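PDB 6FSK: DyP-type peroxidase from Pleurotus ostreatus PC15, which probably uses heme b to oxidise dyes and other substrates with hydrogen peroxide, and probably also oxidises manganese(II) at a non-canonical site. Local coordinates for residues F360-T365 and T374-G379; F25-N30 and S167-V172; P342-D347 and N409-A414; D95-T100 and S388-F393. The protein carries 1 engineered substitution. All coordinates share one frame; numbering follows the deposited sequence. Where two conformers were deposited one is given.

In the fold
Four contacts sample different ways of holding one heme peroxidase together. Contact 1 and contact 2 lie at the two ends of the strand order of the large antiparallel sheet, each pairing an outermost strand with its neighbour; their centres are about 26 Å apart. Contact 4, about 23 Å from contact 2 between centres, ties a helix start in the first half of the chain to the turn before F393, which touches the heme. Contact 1 also comes near the cofactor, with G379 about 6 Å from the heme at the nearest atoms. Contact 3 is a surface contact, its centre about 23 Å from that of contact 4 and about 41 Å from that of contact 1, on the opposite side of the chain's centre from contact 1.

Contact 1 (F360-T365 and T374-G379); sequences FGPEVT and THHGRG
R378 sets CG between its backbone N and carbonyl carbon (chi1 56°) and bends again at chi3 (65°), which lays its guanidinium beside the backbone of P362-V364; F360, with a similar first torsion (74°), folds its ring over the R378-G379 peptide. The guanidinium turns an edge to the P362 carbonyl, and R378 NE donates to P362 O at 2.8 Å, in the guanidinium plane and almost in line with the carbonyl bond. R378 NH2 adds weak bonds to P362 O and E363 O, and has a salt-bridge partner in E368. V364 CG2 sits over the centre of one guanidinium face, 3.8 Å from R378 CZ. The contact joins two sequence-adjacent antiparallel strands, 354-360 and 379-386, at the edge of the main sheet, linked by a long connection that carries helix 366-371. F360 and G379 form an antiparallel hydrogen-bonded pair, with F360 N to G379 O and G379 N to F360 O both 2.9 Å. G379 N lies over the centre of the F360 ring, and a CB on G379 would collide with F360 CE1. T365 CG2 packs 3.8 Å from H376 CD2, while a water bonded to T365 OG1 at 2.8 Å accepts weakly from H376 NE2.

Contact 2 (F25-N30 and S167-V172); sequences FFDVTN and SEVTHV
F25 and T170 run alongside one another, and F25 CD2 comes within 3.9 Å of T170 CG2. The ring of F25 turns an edge to the neighbouring strand: T170 O and V172 CG2 both lie close to the ring plane, with V172 CG2 3.9 Å from F25 CE2. CG of F25 stands beside its own backbone N (chi1 -58°), which brings the ring edge to V172. Beyond the two strands, F128 meets this ring edge-to-face and F242 of strand 238-247 packs on it at an angle. Cutting F25 back to an alanine is likely to leave V172 CG2 and the F128 ring without their aromatic partner and to open a gap among V172, F128 and F242. The ring of F26 leads away from the partner strand and packs on F34 of helix 31-41. D27 meets V169 obliquely, with V169 CG2 3.4 Å from D27 OD2. Backbone bonds fix these relations: F25 N to T170 O is 2.9 Å and V169 N to F25 O 2.8 Å, while D27 and S167 exchange a second pair. Within the bulged strand, H171 ND1 donates in its ring plane to the syn side of E168 OE2 at 2.7 Å. V169 and T170 together facing F25 define a classic beta bulge, set here in the outermost antiparallel pair of the alpha+beta domain of the DyP family.

Contact 3 (P342-D347 and N409-A414); sequences PPLKAD and NAVTSA
L344 and V411 mark the closest backbone approach, their CA atoms 6.5 Å apart, between an irregular segment with a cis peptide bond before P343 and helix 408-412 with the residues after it. At this separation no hydrogen bond crosses the contact, which is made by apolar side chains, chiefly L344 and P343 on one side. With CG beside its backbone N (chi1 -57°) and an extended second torsion (chi2 176°), L344 projects a methyl fork at the helix. The two prongs straddle a carbonyl oxygen, L344 CD1 and CD2 each 3.6 Å from A410 O. From there CD1 goes on to A410 CB and V411 CG1, whereas L344 CD2 leans the other way, to S413 OG and to A414 CB at 4.0 Å. The oxygen between the prongs is not left to the methyls alone, because S413 OG donates to A410 O at 2.6 Å; this turns the serine hydroxyl back onto its own chain. P343 lies next to the leucine and crosses V411 at about a right angle. P343 CG approaches V411 O at 3.7 Å, and P343 CB rests 4.0 Å from A414 CB, so that A414 touches both the proline and the leucine. V411, the buried member, places CG1 against both of them. Around this apolar seam, L339 of helix 337-340 touches both L344 and A410, while helix 315-318 packs V317 on P343 and L316 on V411, where I417 and L420 of the following loop also meet the valine.

Contact 4 (D95-T100 and S388-F393); sequences DNAFTT and SIDDGF
D95 and D390 pass antiparallel, with their carboxylates stacked and the planes 17° apart. D95 holds CG opposite its backbone N (chi1 -173°), which lets the carboxylate serve both segments. D95 OD1 caps its own helix, taking F98 N at 2.8 Å on the anti lone pair; D95 OD2 receives D390 N at 3.0 Å on the syn side, a weak bond from I389 N, and a water shared with S388 OG. D390, with CG beside its backbone N (chi1 -70°), returns the grip: D390 OD2 accepts N96 N and the syn lone pair of D390 OD1 accepts A97 N, each at 2.8 Å. Beside the carboxylates, I389 CG2 packs against A97 CB at 3.7 Å. S388 OG also accepts from D391 N, an ST motif in the turn that leads to F393, a residue that touches the heme. With an alanine in place of D95, F98 N and D390 N would probably lose their acceptor, leaving the turn held to the helix mainly by D390. Two carboxylates, probably both charged, meet at the start of helix 96-100 (D95 OD1 to D390 OD1, 3.5 Å), where its amides and those of the turn probably offset their repulsion.

Contact 1 (F360-T365 and T374-G379)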
loop_
_atom_site.group_PDB
_atom_site.type_symbol
_atom_site.label_atom_id
_atom_site.label_comp_id
_atom_site.label_asym_id
_atom_site.label_seq_id
_atom_site.Cartn_x
_atom_site.Cartn_y
_atom_site.Cartn_z
ATOM N N PHE A 360 -2.594 -12.146 3.193
ATOM C CA PHE A 360 -2.869 -13.470 2.647
ATOM C C PHE A 360 -2.117 -14.523 3.407
ATOM O O PHE A 360 -1.046 -14.241 3.980
ATOM C CB PHE A 360 -2.637 -13.572 1.145
ATOM C CG PHE A 360 -1.169 -13.598 0.768
ATOM C CD1 PHE A 360 -0.453 -12.429 0.566
ATOM C CD2 PHE A 360 -0.495 -14.820 0.600
ATOM C CE1 PHE A 360 0.898 -12.472 0.183
ATOM C CE2 PHE A 360 0.839 -14.840 0.214
ATOM C CZ PHE A 360 1.510 -13.679 -0.010
ATOM N N GLY A 361 -2.619 -15.776 3.303
ATOM C CA GLY A 361 -1.887 -16.875 3.916
ATOM C C GLY A 361 -2.309 -17.304 5.228
ATOM O O GLY A 361 -3.001 -16.571 5.943
ATOM N N PRO A 362 -1.899 -18.526 5.621
ATOM C CA PRO A 362 -2.216 -19.075 6.918
ATOM C C PRO A 362 -1.389 -18.473 8.069
ATOM O O PRO A 362 -0.353 -17.877 7.852
ATOM C CB PRO A 362 -1.910 -20.570 6.720
ATOM C CG PRO A 362 -0.749 -20.539 5.824
ATOM C CD PRO A 362 -0.990 -19.397 4.888
ATOM N N GLU A 363 -1.822 -18.760 9.299
ATOM C CA GLU A 363 -1.042 -18.341 10.500
ATOM C C GLU A 363 0.255 -19.163 10.548
ATOM O O GLU A 363 0.338 -20.277 9.934
ATOM C CB GLU A 363 -1.891 -18.566 11.732
ATOM C CG GLU A 363 -3.115 -17.658 11.799
ATOM C CD GLU A 363 -2.674 -16.215 11.818
ATOM O OE1 GLU A 363 -1.979 -15.768 12.818
ATOM O OE2 GLU A 363 -2.890 -15.497 10.843
ATOM N N VAL A 364 1.274 -18.690 11.242
ATOM C CA VAL A 364 2.569 -19.404 11.404
ATOM C C VAL A 364 2.285 -20.714 12.189
ATOM O O VAL A 364 1.580 -20.661 13.175
ATOM C CB VAL A 364 3.544 -18.509 12.143
ATOM C CG1 VAL A 364 4.833 -19.252 12.547
ATOM C CG2 VAL A 364 3.829 -17.272 11.255
ATOM N N THR A 365 2.837 -21.792 11.660
ATOM C CA THR A 365 2.583 -23.102 12.269
ATOM C C THR A 365 3.598 -23.410 13.388
ATOM O O THR A 365 4.636 -22.768 13.528
ATOM C CB THR A 365 2.729 -24.242 11.270
ATOM O OG1 THR A 365 4.040 -24.270 10.800
ATOM C CG2 THR A 365 1.768 -24.069 10.021
ATOM N N THR A 374 10.198 -19.934 7.493
ATOM C CA THR A 374 8.973 -19.963 6.715
ATOM C C THR A 374 8.875 -21.252 5.880
ATOM O O THR A 374 9.821 -21.598 5.132
ATOM C CB THR A 374 8.944 -18.789 5.752
ATOM O OG1 THR A 374 8.789 -17.572 6.511
ATOM C CG2 THR A 374 7.773 -18.874 4.806
ATOM N N HIS A 375 7.724 -21.880 6.011
ATOM C CA HIS A 375 7.345 -23.038 5.173
ATOM C C HIS A 375 6.120 -22.816 4.332
ATOM O O HIS A 375 5.934 -23.598 3.403
ATOM C CB HIS A 375 7.172 -24.303 6.010
ATOM C CG HIS A 375 8.443 -24.652 6.716
ATOM N ND1 HIS A 375 8.494 -25.014 8.039
ATOM C CD2 HIS A 375 9.728 -24.614 6.273
ATOM C CE1 HIS A 375 9.760 -25.188 8.392
ATOM N NE2 HIS A 375 10.524 -24.958 7.346
ATOM N N HIS A 376 5.321 -21.780 4.603
ATOM C CA HIS A 376 4.107 -21.495 3.904
ATOM C C HIS A 376 4.127 -20.038 3.461
ATOM O O HIS A 376 4.634 -19.195 4.190
ATOM C CB HIS A 376 2.903 -21.721 4.797
ATOM C CG HIS A 376 2.779 -23.114 5.255
ATOM N ND1 HIS A 376 2.471 -24.155 4.393
ATOM C CD2 HIS A 376 2.989 -23.665 6.472
ATOM C CE1 HIS A 376 2.437 -25.274 5.083
ATOM N NE2 HIS A 376 2.748 -25.016 6.337
ATOM N N GLY A 377 3.535 -19.740 2.339
ATOM C CA GLY A 377 3.515 -18.391 1.788
ATOM C C GLY A 377 2.481 -17.614 2.596
ATOM O O GLY A 377 1.274 -18.053 2.808
ATOM N N ARG A 378 2.863 -16.399 2.973
ATOM C CA ARG A 378 1.923 -15.504 3.609
ATOM C C ARG A 378 2.441 -14.091 3.369
ATOM O O ARG A 378 3.631 -13.912 3.078
ATOM C CB ARG A 378 1.788 -15.754 5.091
ATOM C CG ARG A 378 3.103 -15.681 5.885
ATOM C CD ARG A 378 2.875 -15.936 7.362
ATOM N NE ARG A 378 2.398 -17.325 7.656
ATOM C CZ ARG A 378 3.135 -18.402 7.675
ATOM N NH1 ARG A 378 4.463 -18.370 7.508
ATOM N NH2 ARG A 378 2.518 -19.577 7.894
ATOM N N GLY A 379 1.585 -13.118 3.548
ATOM C CA GLY A 379 2.033 -11.729 3.313
ATOM C C GLY A 379 0.919 -10.732 3.149
ATOM O O GLY A 379 -0.099 -10.806 3.813
HETATM O O HOH W 1 4.885 -25.860 8.700
#

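Contact 2 (F25-N30 and S167-V172)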
loop_
_atom_site.group_PDB
_atom_site.type_symbol
_atom_site.label_atom_id
_atom_site.label_comp_id
_atom_site.label_asym_id
_atom_site.label_seq_id
_atom_site.Cartn_x
_atom_site.Cartn_y
_atom_site.Cartn_z
ATOM N N PHE A 25 -6.543 -11.256 -12.550
ATOM C CA PHE A 25 -5.695 -10.585 -13.531
ATOM C C PHE A 25 -5.906 -11.196 -14.925
ATOM O O PHE A 25 -5.894 -12.411 -15.068
ATOM C CB PHE A 25 -4.225 -10.676 -13.145
ATOM C CG PHE A 25 -3.923 -10.081 -11.799
ATOM C CD1 PHE A 25 -3.713 -8.731 -11.711
ATOM C CD2 PHE A 25 -3.811 -10.833 -10.659
ATOM C CE1 PHE A 25 -3.402 -8.128 -10.468
ATOM C CE2 PHE A 25 -3.538 -10.225 -9.417
ATOM C CZ PHE A 25 -3.363 -8.885 -9.338
ATOM N N PHE A 26 -6.181 -10.349 -15.913
ATOM C CA PHE A 26 -6.616 -10.828 -17.212
ATOM C C PHE A 26 -5.888 -10.160 -18.334
ATOM O O PHE A 26 -5.258 -9.052 -18.221
ATOM C CB PHE A 26 -8.128 -10.654 -17.344
ATOM C CG PHE A 26 -8.573 -9.207 -17.421
ATOM C CD1 PHE A 26 -8.679 -8.548 -18.611
ATOM C CD2 PHE A 26 -8.968 -8.544 -16.292
ATOM C CE1 PHE A 26 -9.118 -7.246 -18.652
ATOM C CE2 PHE A 26 -9.384 -7.256 -16.311
ATOM C CZ PHE A 26 -9.464 -6.599 -17.495
ATOM N N ASP A 27 -5.967 -10.823 -19.506
ATOM C CA ASP A 27 -5.595 -10.263 -20.803
ATOM C C ASP A 27 -6.881 -10.200 -21.640
ATOM O O ASP A 27 -7.816 -10.968 -21.452
ATOM C CB ASP A 27 -4.619 -11.074 -21.562
ATOM C CG ASP A 27 -3.288 -11.087 -20.983
ATOM O OD1 ASP A 27 -2.821 -10.053 -20.387
ATOM O OD2 ASP A 27 -2.618 -12.181 -21.098
ATOM N N VAL A 28 -6.957 -9.133 -22.448
ATOM C CA VAL A 28 -8.023 -8.926 -23.441
ATOM C C VAL A 28 -7.640 -9.707 -24.661
ATOM O O VAL A 28 -6.581 -9.466 -25.225
ATOM C CB VAL A 28 -8.175 -7.428 -23.809
ATOM C CG1 VAL A 28 -9.301 -7.294 -24.865
ATOM C CG2 VAL A 28 -8.593 -6.633 -22.563
ATOM N N THR A 29 -8.515 -10.635 -25.086
ATOM C CA THR A 29 -8.245 -11.461 -26.272
ATOM C C THR A 29 -9.031 -11.024 -27.542
ATOM O O THR A 29 -8.584 -11.331 -28.652
ATOM C CB THR A 29 -8.466 -12.965 -25.993
ATOM O OG1 THR A 29 -9.777 -13.181 -25.520
ATOM C CG2 THR A 29 -7.495 -13.478 -24.922
ATOM N N ASN A 30 -10.175 -10.348 -27.379
ATOM C CA ASN A 30 -10.974 -9.851 -28.496
ATOM C C ASN A 30 -11.467 -8.454 -28.021
ATOM O O ASN A 30 -12.328 -8.360 -27.166
ATOM C CB ASN A 30 -12.081 -10.850 -28.690
ATOM C CG ASN A 30 -13.055 -10.444 -29.750
ATOM O OD1 ASN A 30 -13.251 -9.226 -30.068
ATOM N ND2 ASN A 30 -13.703 -11.446 -30.277
ATOM N N SER A 167 -8.851 -13.540 -20.958
ATOM C CA SER A 167 -8.368 -14.777 -20.372
ATOM C C SER A 167 -7.677 -14.512 -19.062
ATOM O O SER A 167 -7.122 -13.409 -18.878
ATOM C CB SER A 167 -7.437 -15.309 -21.399
ATOM O OG SER A 167 -6.241 -15.803 -20.968
ATOM N N GLU A 168 -7.776 -15.472 -18.164
ATOM C CA GLU A 168 -7.136 -15.381 -16.846
ATOM C C GLU A 168 -5.628 -15.516 -17.021
ATOM O O GLU A 168 -5.134 -16.493 -17.627
ATOM C CB GLU A 168 -7.667 -16.454 -15.887
ATOM C CG GLU A 168 -6.886 -16.368 -14.563
ATOM C CD GLU A 168 -7.396 -17.368 -13.484
ATOM O OE1 GLU A 168 -8.378 -18.127 -13.665
ATOM O OE2 GLU A 168 -6.789 -17.354 -12.405
ATOM N N VAL A 169 -4.864 -14.554 -16.466
ATOM C CA VAL A 169 -3.428 -14.668 -16.309
ATOM C C VAL A 169 -3.187 -15.462 -15.010
ATOM O O VAL A 169 -2.395 -16.412 -14.977
ATOM C CB VAL A 169 -2.706 -13.297 -16.336
ATOM C CG1 VAL A 169 -1.231 -13.520 -15.997
ATOM C CG2 VAL A 169 -2.874 -12.664 -17.741
ATOM N N THR A 170 -3.761 -14.965 -13.927
ATOM C CA THR A 170 -3.725 -15.594 -12.652
ATOM C C THR A 170 -4.701 -14.919 -11.740
ATOM O O THR A 170 -5.388 -13.885 -12.135
ATOM C CB THR A 170 -2.317 -15.606 -11.982
ATOM O OG1 THR A 170 -2.342 -16.545 -10.889
ATOM C CG2 THR A 170 -1.973 -14.184 -11.476
ATOM N N HIS A 171 -4.907 -15.464 -10.543
ATOM C CA HIS A 171 -5.718 -14.736 -9.545
ATOM C C HIS A 171 -5.035 -14.936 -8.191
ATOM O O HIS A 171 -4.331 -15.943 -7.972
ATOM C CB HIS A 171 -7.221 -15.115 -9.502
ATOM C CG HIS A 171 -7.520 -16.489 -9.004
ATOM N ND1 HIS A 171 -7.576 -17.599 -9.821
ATOM C CD2 HIS A 171 -7.882 -16.906 -7.786
ATOM C CE1 HIS A 171 -7.903 -18.650 -9.092
ATOM N NE2 HIS A 171 -8.168 -18.243 -7.879
ATOM N N VAL A 172 -5.201 -13.972 -7.308
ATOM C CA VAL A 172 -4.740 -14.067 -5.940
ATOM C C VAL A 172 -5.862 -13.778 -4.950
ATOM O O VAL A 172 -6.798 -13.039 -5.269
ATOM C CB VAL A 172 -3.528 -13.148 -5.683
ATOM C CG1 VAL A 172 -2.353 -13.429 -6.576
ATOM C CG2 VAL A 172 -3.925 -11.703 -5.792
#

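Contact 3 (P342-D347 and N409-A414)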
loop_
_atom_site.group_PDB
_atom_site.type_symbol
_atom_site.label_atom_id
_atom_site.label_comp_id
_atom_site.label_asym_id
_atom_site.label_seq_id
_atom_site.Cartn_x
_atom_site.Cartn_y
_atom_site.Cartn_z
ATOM N N PRO A 342 10.605 23.147 9.429
ATOM C CA PRO A 342 11.875 23.714 9.022
ATOM C C PRO A 342 12.949 22.587 8.946
ATOM O O PRO A 342 12.853 21.637 9.707
ATOM C CB PRO A 342 12.245 24.624 10.218
ATOM C CG PRO A 342 10.968 24.915 10.898
ATOM C CD PRO A 342 10.087 23.717 10.682
ATOM N N PRO A 343 13.943 22.685 8.059
ATOM C CA PRO A 343 14.216 23.845 7.210
ATOM C C PRO A 343 13.457 23.842 5.886
ATOM O O PRO A 343 13.344 24.872 5.235
ATOM C CB PRO A 343 15.699 23.722 6.893
ATOM C CG PRO A 343 16.010 22.270 7.043
ATOM C CD PRO A 343 15.071 21.778 8.152
ATOM N N LEU A 344 12.999 22.686 5.420
ATOM C CA LEU A 344 12.475 22.612 4.066
ATOM C C LEU A 344 11.081 23.249 3.908
ATOM O O LEU A 344 10.808 23.761 2.855
ATOM C CB LEU A 344 12.409 21.162 3.605
ATOM C CG LEU A 344 13.760 20.412 3.655
ATOM C CD1 LEU A 344 13.530 18.918 3.267
ATOM C CD2 LEU A 344 14.694 21.068 2.678
ATOM N N LYS A 345 10.231 23.085 4.902
ATOM C CA LYS A 345 8.799 23.466 4.837
ATOM C C LYS A 345 8.187 22.975 3.517
ATOM O O LYS A 345 7.586 23.727 2.686
ATOM C CB LYS A 345 8.662 24.987 4.989
ATOM C CG LYS A 345 9.303 25.534 6.260
ATOM C CD LYS A 345 8.258 25.920 7.300
ATOM C CE LYS A 345 7.556 27.223 6.914
ATOM N NZ LYS A 345 6.940 27.952 8.063
ATOM N N ALA A 346 8.426 21.700 3.233
ATOM C CA ALA A 346 8.026 21.107 1.991
ATOM C C ALA A 346 6.564 20.783 1.977
ATOM O O ALA A 346 6.003 20.423 2.977
ATOM C CB ALA A 346 8.802 19.831 1.716
ATOM N N ASP A 347 5.993 20.842 0.790
ATOM C CA ASP A 347 4.650 20.361 0.582
ATOM C C ASP A 347 4.794 18.918 0.073
ATOM O O ASP A 347 5.198 18.719 -1.054
ATOM C CB ASP A 347 3.976 21.257 -0.463
ATOM C CG ASP A 347 2.580 20.841 -0.780
ATOM O OD1 ASP A 347 2.132 19.758 -0.420
ATOM O OD2 ASP A 347 1.831 21.677 -1.397
ATOM N N ASN A 409 19.790 13.509 4.207
ATOM C CA ASN A 409 20.225 14.082 2.945
ATOM C C ASN A 409 19.264 15.243 2.552
ATOM O O ASN A 409 19.665 16.373 2.241
ATOM C CB ASN A 409 20.361 13.019 1.855
ATOM C CG ASN A 409 19.106 12.168 1.563
ATOM O OD1 ASN A 409 18.066 12.282 2.202
ATOM N ND2 ASN A 409 19.251 11.211 0.597
ATOM N N ALA A 410 17.975 15.019 2.751
ATOM C CA ALA A 410 16.975 15.997 2.340
ATOM C C ALA A 410 17.075 17.233 3.154
ATOM O O ALA A 410 17.037 18.356 2.557
ATOM C CB ALA A 410 15.586 15.441 2.473
ATOM N N VAL A 411 17.208 17.114 4.476
ATOM C CA VAL A 411 17.227 18.333 5.287
ATOM C C VAL A 411 18.581 19.057 5.267
ATOM O O VAL A 411 18.628 20.288 5.347
ATOM C CB VAL A 411 16.764 18.198 6.720
ATOM C CG1 VAL A 411 15.324 17.851 6.742
ATOM C CG2 VAL A 411 17.604 17.174 7.508
ATOM N N THR A 412 19.679 18.331 5.133
ATOM C CA THR A 412 20.994 18.997 5.051
ATOM C C THR A 412 21.220 19.594 3.671
ATOM O O THR A 412 22.114 20.445 3.543
ATOM C CB THR A 412 22.136 18.073 5.453
ATOM O OG1 THR A 412 22.135 16.963 4.584
ATOM C CG2 THR A 412 21.992 17.677 6.906
ATOM N N SER A 413 20.346 19.308 2.681
ATOM C CA SER A 413 20.379 20.001 1.379
ATOM C C SER A 413 20.250 21.533 1.609
ATOM O O SER A 413 20.797 22.269 0.824
ATOM C CB SER A 413 19.282 19.534 0.427
ATOM O OG SER A 413 18.040 20.021 0.872
ATOM N N ALA A 414 19.528 21.944 2.659
ATOM C CA ALA A 414 19.148 23.345 2.864
ATOM C C ALA A 414 20.160 24.113 3.695
ATOM O O ALA A 414 20.126 25.327 3.705
ATOM C CB ALA A 414 17.770 23.411 3.512
#

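Contact 4 (D95-T100 and S388-F393)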
loop_
_atom_site.group_PDB
_atom_site.type_symbol
_atom_site.label_atom_id
_atom_site.label_comp_id
_atom_site.label_asym_id
_atom_site.label_seq_id
_atom_site.Cartn_x
_atom_site.Cartn_y
_atom_site.Cartn_z
ATOM N N ASP A 95 2.377 9.516 -16.401
ATOM C CA ASP A 95 3.026 8.824 -15.276
ATOM C C ASP A 95 4.018 7.826 -15.854
ATOM O O ASP A 95 3.646 6.834 -16.545
ATOM C CB ASP A 95 2.005 8.150 -14.437
ATOM C CG ASP A 95 2.594 7.591 -13.198
ATOM O OD1 ASP A 95 3.134 6.463 -13.151
ATOM O OD2 ASP A 95 2.574 8.348 -12.199
ATOM N N ASN A 96 5.268 8.121 -15.648
ATOM C CA ASN A 96 6.353 7.358 -16.235
ATOM C C ASN A 96 6.347 5.912 -15.711
ATOM O O ASN A 96 6.540 4.984 -16.466
ATOM C CB ASN A 96 7.674 7.974 -15.876
ATOM C CG ASN A 96 7.869 9.341 -16.435
ATOM O OD1 ASN A 96 8.393 10.255 -15.730
ATOM N ND2 ASN A 96 7.434 9.523 -17.658
ATOM N N ALA A 97 6.139 5.727 -14.420
ATOM C CA ALA A 97 6.116 4.370 -13.824
ATOM C C ALA A 97 5.022 3.536 -14.420
ATOM O O ALA A 97 5.222 2.401 -14.840
ATOM C CB ALA A 97 5.969 4.494 -12.312
ATOM N N PHE A 98 3.788 4.086 -14.485
ATOM C CA PHE A 98 2.650 3.399 -15.053
ATOM C C PHE A 98 2.951 2.976 -16.522
ATOM O O PHE A 98 2.662 1.900 -16.953
ATOM C CB PHE A 98 1.441 4.347 -15.055
ATOM C CG PHE A 98 0.230 3.822 -15.768
ATOM C CD1 PHE A 98 -0.555 2.866 -15.211
ATOM C CD2 PHE A 98 -0.133 4.293 -17.025
ATOM C CE1 PHE A 98 -1.703 2.385 -15.781
ATOM C CE2 PHE A 98 -1.271 3.787 -17.643
ATOM C CZ PHE A 98 -2.031 2.847 -17.065
ATOM N N THR A 99 3.504 3.915 -17.280
ATOM C CA THR A 99 3.744 3.702 -18.710
ATOM C C THR A 99 4.844 2.638 -18.956
ATOM O O THR A 99 4.712 1.783 -19.829
ATOM C CB THR A 99 4.044 5.044 -19.324
ATOM O OG1 THR A 99 2.848 5.843 -19.215
ATOM C CG2 THR A 99 4.427 4.852 -20.779
ATOM N N THR A 100 5.869 2.687 -18.136
ATOM C CA THR A 100 6.956 1.709 -18.153
ATOM C C THR A 100 6.443 0.322 -17.788
ATOM O O THR A 100 6.859 -0.695 -18.340
ATOM C CB THR A 100 8.046 2.211 -17.207
ATOM O OG1 THR A 100 8.686 3.373 -17.796
ATOM C CG2 THR A 100 9.104 1.210 -16.960
ATOM N N SER A 388 -0.597 9.939 -8.857
ATOM C CA SER A 388 0.705 9.887 -9.473
ATOM C C SER A 388 1.523 8.803 -8.774
ATOM O O SER A 388 1.938 8.942 -7.638
ATOM C CB SER A 388 1.436 11.201 -9.345
ATOM O OG SER A 388 2.762 11.176 -9.853
ATOM N N ILE A 389 1.807 7.739 -9.502
ATOM C CA ILE A 389 2.775 6.690 -9.014
ATOM C C ILE A 389 4.178 7.269 -8.971
ATOM O O ILE A 389 4.967 7.048 -8.010
ATOM C CB ILE A 389 2.702 5.441 -9.907
ATOM C CG1 ILE A 389 1.293 4.897 -9.923
ATOM C CG2 ILE A 389 3.681 4.351 -9.394
ATOM C CD1 ILE A 389 1.150 3.677 -10.851
ATOM N N ASP A 390 4.483 8.139 -9.956
ATOM C CA ASP A 390 5.790 8.782 -10.001
ATOM C C ASP A 390 6.025 9.603 -8.705
ATOM O O ASP A 390 7.091 9.503 -8.087
ATOM C CB ASP A 390 5.927 9.744 -11.137
ATOM C CG ASP A 390 5.991 9.070 -12.501
ATOM O OD1 ASP A 390 6.257 7.867 -12.604
ATOM O OD2 ASP A 390 5.801 9.869 -13.525
ATOM N N ASP A 391 5.000 10.293 -8.242
ATOM C CA ASP A 391 5.142 11.140 -7.047
ATOM C C ASP A 391 4.959 10.371 -5.770
ATOM O O ASP A 391 5.523 10.741 -4.703
ATOM C CB ASP A 391 4.097 12.275 -6.990
ATOM C CG ASP A 391 4.283 13.370 -8.050
ATOM O OD1 ASP A 391 5.315 13.463 -8.711
ATOM O OD2 ASP A 391 3.309 14.178 -8.196
ATOM N N GLY A 392 4.142 9.310 -5.803
ATOM C CA GLY A 392 3.766 8.518 -4.673
ATOM C C GLY A 392 4.560 7.242 -4.467
ATOM O O GLY A 392 5.717 7.250 -4.140
ATOM N N PHE A 393 3.861 6.143 -4.782
ATOM C CA PHE A 393 4.474 4.841 -4.537
ATOM C C PHE A 393 5.918 4.719 -5.014
ATOM O O PHE A 393 6.785 4.273 -4.284
ATOM C CB PHE A 393 3.642 3.725 -5.180
ATOM C CG PHE A 393 4.386 2.411 -5.164
ATOM C CD1 PHE A 393 4.397 1.646 -3.974
ATOM C CD2 PHE A 393 5.092 1.986 -6.283
ATOM C CE1 PHE A 393 5.164 0.487 -3.912
ATOM C CE2 PHE A 393 5.864 0.798 -6.224
ATOM C CZ PHE A 393 5.888 0.065 -5.025
HETATM O O HOH W 2 2.088 10.926 -12.440
#